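Side-chain contacts in group II chitinase (Ostrinia furnacalis, PDB 6JAV), which probably hydrolyses internal linkages of chitin as a family 18 endochitinase, the chain described here being its first catalytic domain: residues V108-A111 / V112-E116; L151-E154 / L155-L159. All blocks are in the same frame, centred on the assembly; numbering follows the deposited sequence.

Interactions 1 and 2 illustrate how two neighbouring outer helices of a TIM barrel are each organised by contacts between successive turns. Interaction 1 lies on helix 101-118 and is mostly buried; interaction 2, on helix 143-159, is buried where it faces the strands and open along its outer side. Their centres are about 11 Å apart, and the two helices touch directly, with Val-112 CG2 3.5 Å from Val-158 CG1. Main-chain hydrogen bonds run through both. The side chains differ: interaction 1 sets an imidazole beside a phenyl ring, whereas interaction 2 pairs two leucines, one of which packs on the strands, and carries a glutamate that reaches the other helix.

Interaction 1 of 2, residues V108-A111 / V112-E116; sequences VQHA and VAFLE
Phe-114 sits one helical turn beyond His-110, and its side chain can be followed outward as an example of how a helix builds on its own preceding turn. Its CB rests on two carbonyl oxygens, 3.3 Å from Ala-111 O and 3.5 Å from His-110 O, while its backbone N donates to His-110 O at 2.9 Å. From there CG turns anti to the backbone N (chi1 -167°), and His-110 adopts nearly the same torsion (chi1 172°). The two side chains consequently run alongside each other, pointing the same way. Of the phenyl ring, it is CD2 that touches, 3.9 Å from His-110 CE1, in an oblique approach that amounts to van der Waals contact. Farther out, the ring leaves the preceding turn and packs against Leu-81, Met-52 and the ring of Tyr-118. On an adjacent flank, Leu-115 lays its CG 3.4 Å from Ala-111 O, the same oxygen that accepts a hydrogen bond from Leu-115 N at 3.0 Å, and Val-112 CG2 leans against Val-108 O at 3.3 Å. Helix 101-118 is thereby packed on several sides: Phe-114 and Leu-115 meet strand 78-84, Ala-111 meets strand 52-54, and Val-108 and Leu-115 face Val-158 and Leu-159 of helix 143-159.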
ATOM      1  N   VAL A 108     -13.882  16.156 -11.716  1.00 11.54           N
ATOM      2  CA  VAL A 108     -12.679  16.873 -11.304  1.00 11.23           C
ATOM      3  C   VAL A 108     -13.027  18.104 -10.474  1.00 12.21           C
ATOM      4  O   VAL A 108     -12.411  18.365  -9.434  1.00 12.34           O
ATOM      5  CB  VAL A 108     -11.824  17.208 -12.541  1.00 13.71           C
ATOM      6  CG1 VAL A 108     -10.797  18.278 -12.214  1.00 19.98           C
ATOM      7  CG2 VAL A 108     -11.159  15.932 -13.104  1.00 13.39           C
ATOM      8  N   GLN A 109     -14.003  18.901 -10.927  1.00 11.39           N
ATOM      9  CA  GLN A 109     -14.289  20.125 -10.189  1.00 12.34           C
ATOM     10  C   GLN A 109     -14.882  19.811  -8.825  1.00 12.27           C
ATOM     11  O   GLN A 109     -14.568  20.482  -7.830  1.00 14.15           O
ATOM     12  CB  GLN A 109     -15.250  21.019 -10.977  1.00 15.22           C
ATOM     13  CG  GLN A 109     -14.713  21.480 -12.341  1.00 16.05           C
ATOM     14  CD  GLN A 109     -13.407  22.246 -12.250  1.00 18.89           C
ATOM     15  OE1 GLN A 109     -13.164  22.990 -11.292  1.00 22.32           O
ATOM     16  NE2 GLN A 109     -12.559  22.067 -13.250  1.00 21.64           N
ATOM     17  N   HIS A 110     -15.733  18.786  -8.757  1.00 12.49           N
ATOM     18  CA  HIS A 110     -16.302  18.416  -7.467  1.00 12.86           C
ATOM     19  C   HIS A 110     -15.228  17.850  -6.538  1.00 12.10           C
ATOM     20  O   HIS A 110     -15.246  18.120  -5.331  1.00 13.30           O
ATOM     21  CB  HIS A 110     -17.427  17.416  -7.672  1.00 13.28           C
ATOM     22  CG  HIS A 110     -17.931  16.836  -6.391  1.00 19.99           C
ATOM     23  ND1 HIS A 110     -17.288  15.800  -5.741  1.00 21.99           N
ATOM     24  CD2 HIS A 110     -18.996  17.167  -5.618  1.00 27.53           C
ATOM     25  CE1 HIS A 110     -17.950  15.504  -4.635  1.00 23.91           C
ATOM     26  NE2 HIS A 110     -18.981  16.327  -4.532  1.00 23.09           N
ATOM     27  N   ALA A 111     -14.297  17.055  -7.080  1.00 12.64           N
ATOM     28  CA  ALA A 111     -13.265  16.442  -6.238  1.00 12.59           C
ATOM     29  C   ALA A 111     -12.397  17.501  -5.578  1.00 13.61           C
ATOM     30  O   ALA A 111     -12.090  17.400  -4.383  1.00 12.25           O
ATOM     31  CB  ALA A 111     -12.412  15.470  -7.065  1.00 12.68           C
ATOM     32  N   VAL A 112     -11.996  18.527  -6.323  1.00 12.61           N
ATOM     33  CA  VAL A 112     -11.163  19.569  -5.734  1.00 12.19           C
ATOM     34  C   VAL A 112     -11.926  20.326  -4.652  1.00 12.96           C
ATOM     35  O   VAL A 112     -11.377  20.610  -3.573  1.00 13.30           O
ATOM     36  CB  VAL A 112     -10.576  20.470  -6.830  1.00 16.67           C
ATOM     37  CG1 VAL A 112      -9.643  21.491  -6.205  1.00 20.47           C
ATOM     38  CG2 VAL A 112      -9.819  19.597  -7.825  1.00 21.46           C
ATOM     39  N   ALA A 113     -13.214  20.601  -4.886  1.00 12.93           N
ATOM     40  CA  ALA A 113     -14.029  21.254  -3.854  1.00 14.19           C
ATOM     41  C   ALA A 113     -14.130  20.390  -2.601  1.00 14.25           C
ATOM     42  O   ALA A 113     -14.088  20.904  -1.476  1.00 15.67           O
ATOM     43  CB  ALA A 113     -15.423  21.554  -4.410  1.00 15.86           C
ATOM     44  N   PHE A 114     -14.240  19.074  -2.785  1.00 13.57           N
ATOM     45  CA  PHE A 114     -14.304  18.136  -1.665  1.00 12.24           C
ATOM     46  C   PHE A 114     -13.026  18.209  -0.834  1.00 14.44           C
ATOM     47  O   PHE A 114     -13.078  18.339   0.397  1.00 12.99           O
ATOM     48  CB  PHE A 114     -14.508  16.734  -2.251  1.00 13.39           C
ATOM     49  CG  PHE A 114     -14.903  15.667  -1.255  1.00 13.52           C
ATOM     50  CD1 PHE A 114     -13.951  15.043  -0.464  1.00 13.72           C
ATOM     51  CD2 PHE A 114     -16.222  15.241  -1.160  1.00 17.36           C
ATOM     52  CE1 PHE A 114     -14.316  14.019   0.430  1.00 15.89           C
ATOM     53  CE2 PHE A 114     -16.587  14.236  -0.264  1.00 19.44           C
ATOM     54  CZ  PHE A 114     -15.626  13.615   0.523  1.00 13.74           C
ATOM     55  N   LEU A 115     -11.865  18.137  -1.493  1.00 11.49           N
ATOM     56  CA  LEU A 115     -10.589  18.241  -0.787  1.00 12.46           C
ATOM     57  C   LEU A 115     -10.494  19.542  -0.008  1.00 13.57           C
ATOM     58  O   LEU A 115     -10.073  19.551   1.155  1.00 13.42           O
ATOM     59  CB  LEU A 115      -9.431  18.182  -1.778  1.00 12.74           C
ATOM     60  CG  LEU A 115      -9.264  16.904  -2.576  1.00 13.28           C
ATOM     61  CD1 LEU A 115      -8.117  17.078  -3.531  1.00 15.34           C
ATOM     62  CD2 LEU A 115      -9.049  15.656  -1.668  1.00 11.38           C
ATOM     63  N   GLU A 116     -10.869  20.661  -0.640  1.00 12.91           N
ATOM     64  CA  GLU A 116     -10.736  21.959   0.033  1.00 13.92           C
ATOM     65  C   GLU A 116     -11.709  22.086   1.202  1.00 15.53           C
ATOM     66  O   GLU A 116     -11.356  22.684   2.240  1.00 18.43           O
ATOM     67  CB  GLU A 116     -10.884  23.107  -0.978  1.00 15.72           C
ATOM     68  CG  GLU A 116      -9.818  23.069  -2.043  1.00 17.49           C
ATOM     69  CD  GLU A 116      -9.834  24.285  -2.942  1.00 36.95           C
ATOM     70  OE1 GLU A 116     -10.923  24.624  -3.444  1.00 37.41           O
ATOM     71  OE2 GLU A 116      -8.756  24.887  -3.136  1.00 48.66           O
TER

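Interaction 2 of 2, residues L151-E154 / L155-L159; sequences LVHE and LSAVL
The beta-alpha-beta unit formed by strand 122-126, helix 143-159 and strand 165-170 is one of the repeating elements of the family 18 TIM barrel, and Leu-151 and Leu-155 meet on successive turns of its helix. Leu-155 turns its CG beside its own backbone N (chi1 -75°), which folds the side chain back over the preceding turn. CG comes within 3.4 Å of Leu-151 O, and CD1 reaches the branch point of the other leucine, 3.9 Å from Leu-151 CG. The two side chains cross at a slant, and the apolar contact is one methyl against a branch carbon. Leu-151 O is meanwhile gripped by Leu-155 N at 2.9 Å in a nearly straight bond (N-H...O 165°). Leu-155 also packs on Leu-123, Leu-125 and Leu-166, carrying the contact down to both flanking strands of the unit.

The other faces of the helix are used differently. Ser-156 sets its CB 3.3 Å from Val-152 O, on the side where Val-152 and Ser-156 touch helix 183-189. On the exposed side, His-153 and Ala-157 make a looser contact, in which the imidazole NE2 stands 4.3 Å from Ala-157 CB at an oblique angle. The Glu-154 side chain, extended beyond CG, places OE1 in a salt bridge with Arg-104 NE of helix 101-118. Near the end of the helix one main-chain bond to the preceding turn is weak: Val-158 N lies 3.5 Å from Glu-154 O, at a bent 141°, while Leu-159 N is still bonded to Leu-155 O. Val-158 CG2 lies 3.7 Å from that same Glu-154 oxygen.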
ATOM      1  N   LEU A 151      -7.646  11.568 -17.023  1.00 10.09           N
ATOM      2  CA  LEU A 151      -8.119  11.933 -15.683  1.00 11.11           C
ATOM      3  C   LEU A 151      -6.988  12.550 -14.854  1.00  9.68           C
ATOM      4  O   LEU A 151      -7.166  13.587 -14.194  1.00  9.70           O
ATOM      5  CB  LEU A 151      -8.706  10.712 -14.965  1.00 10.38           C
ATOM      6  CG  LEU A 151      -9.264  11.052 -13.558  1.00 11.08           C
ATOM      7  CD1 LEU A 151     -10.586  11.789 -13.679  1.00 14.64           C
ATOM      8  CD2 LEU A 151      -9.426   9.795 -12.731  1.00 12.59           C
ATOM      9  N   VAL A 152      -5.808  11.932 -14.894  1.00  9.90           N
ATOM     10  CA  VAL A 152      -4.657  12.469 -14.171  1.00  9.97           C
ATOM     11  C   VAL A 152      -4.297  13.864 -14.673  1.00 11.12           C
ATOM     12  O   VAL A 152      -4.042  14.772 -13.869  1.00 11.43           O
ATOM     13  CB  VAL A 152      -3.481  11.490 -14.260  1.00  9.26           C
ATOM     14  CG1 VAL A 152      -2.204  12.126 -13.731  1.00 10.33           C
ATOM     15  CG2 VAL A 152      -3.780  10.275 -13.388  1.00 11.32           C
ATOM     16  N   HIS A 153      -4.306  14.066 -16.001  1.00 11.00           N
ATOM     17  CA  HIS A 153      -4.022  15.397 -16.514  1.00 11.33           C
ATOM     18  C   HIS A 153      -5.058  16.410 -16.031  1.00 10.54           C
ATOM     19  O   HIS A 153      -4.708  17.512 -15.583  1.00 12.39           O
ATOM     20  CB  HIS A 153      -3.982  15.403 -18.033  1.00 11.14           C
ATOM     21  CG  HIS A 153      -3.995  16.806 -18.540  1.00 12.54           C
ATOM     22  ND1 HIS A 153      -5.077  17.351 -19.196  1.00 14.88           N
ATOM     23  CD2 HIS A 153      -3.127  17.825 -18.324  1.00 14.02           C
ATOM     24  CE1 HIS A 153      -4.841  18.636 -19.423  1.00 18.91           C
ATOM     25  NE2 HIS A 153      -3.658  18.941 -18.917  1.00 16.45           N
ATOM     26  N   GLU A 154      -6.340  16.046 -16.106  1.00 11.65           N
ATOM     27  CA  GLU A 154      -7.391  17.005 -15.772  1.00 10.99           C
ATOM     28  C   GLU A 154      -7.387  17.333 -14.286  1.00 11.79           C
ATOM     29  O   GLU A 154      -7.631  18.486 -13.893  1.00 13.24           O
ATOM     30  CB  GLU A 154      -8.738  16.469 -16.252  1.00 10.64           C
ATOM     31  CG  GLU A 154      -8.760  16.433 -17.797  1.00 12.43           C
ATOM     32  CD  GLU A 154      -9.639  15.375 -18.420  1.00 18.50           C
ATOM     33  OE1 GLU A 154     -10.552  14.857 -17.738  1.00 18.63           O
ATOM     34  OE2 GLU A 154      -9.414  15.072 -19.621  1.00 15.95           O
ATOM     35  N   LEU A 155      -7.082  16.339 -13.446  1.00 10.58           N
ATOM     36  CA  LEU A 155      -6.916  16.627 -12.018  1.00 10.94           C
ATOM     37  C   LEU A 155      -5.701  17.512 -11.773  1.00 10.84           C
ATOM     38  O   LEU A 155      -5.768  18.467 -10.991  1.00 12.66           O
ATOM     39  CB  LEU A 155      -6.764  15.318 -11.241  1.00  9.61           C
ATOM     40  CG  LEU A 155      -8.052  14.525 -11.042  1.00  9.77           C
ATOM     41  CD1 LEU A 155      -7.741  13.094 -10.592  1.00 10.50           C
ATOM     42  CD2 LEU A 155      -8.968  15.222 -10.017  1.00 11.41           C
ATOM     43  N   SER A 156      -4.562  17.166 -12.385  1.00 11.24           N
ATOM     44  CA  SER A 156      -3.352  17.972 -12.225  1.00 14.29           C
ATOM     45  C   SER A 156      -3.611  19.428 -12.602  1.00 13.02           C
ATOM     46  O   SER A 156      -3.166  20.357 -11.909  1.00 14.05           O
ATOM     47  CB  SER A 156      -2.254  17.391 -13.090  1.00 11.96           C
ATOM     48  OG  SER A 156      -1.063  18.154 -12.893  1.00 14.88           O
ATOM     49  N   ALA A 157      -4.362  19.644 -13.677  1.00 13.72           N
ATOM     50  CA  ALA A 157      -4.575  21.000 -14.176  1.00 14.42           C
ATOM     51  C   ALA A 157      -5.354  21.863 -13.196  1.00 19.21           C
ATOM     52  O   ALA A 157      -5.203  23.093 -13.208  1.00 22.98           O
ATOM     53  CB  ALA A 157      -5.290  20.924 -15.530  1.00 15.16           C
ATOM     54  N   VAL A 158      -6.182  21.261 -12.347  1.00 14.37           N
ATOM     55  CA  VAL A 158      -6.890  22.003 -11.310  1.00 17.26           C
ATOM     56  C   VAL A 158      -6.123  22.021  -9.993  1.00 19.71           C
ATOM     57  O   VAL A 158      -6.085  23.042  -9.298  1.00 20.77           O
ATOM     58  CB  VAL A 158      -8.309  21.447 -11.131  1.00 18.49           C
ATOM     59  CG1 VAL A 158      -9.016  22.206 -10.020  1.00 23.83           C
ATOM     60  CG2 VAL A 158      -9.094  21.552 -12.442  1.00 21.51           C
ATOM     61  N   LEU A 159      -5.504  20.902  -9.615  1.00 14.15           N
ATOM     62  CA  LEU A 159      -4.868  20.825  -8.303  1.00 13.35           C
ATOM     63  C   LEU A 159      -3.566  21.612  -8.252  1.00 14.40           C
ATOM     64  O   LEU A 159      -3.277  22.269  -7.242  1.00 14.89           O
ATOM     65  CB  LEU A 159      -4.582  19.359  -7.950  1.00 12.80           C
ATOM     66  CG  LEU A 159      -5.813  18.507  -7.696  1.00 12.74           C
ATOM     67  CD1 LEU A 159      -5.394  17.031  -7.739  1.00 14.65           C
ATOM     68  CD2 LEU A 159      -6.424  18.842  -6.357  1.00 16.51           C
TER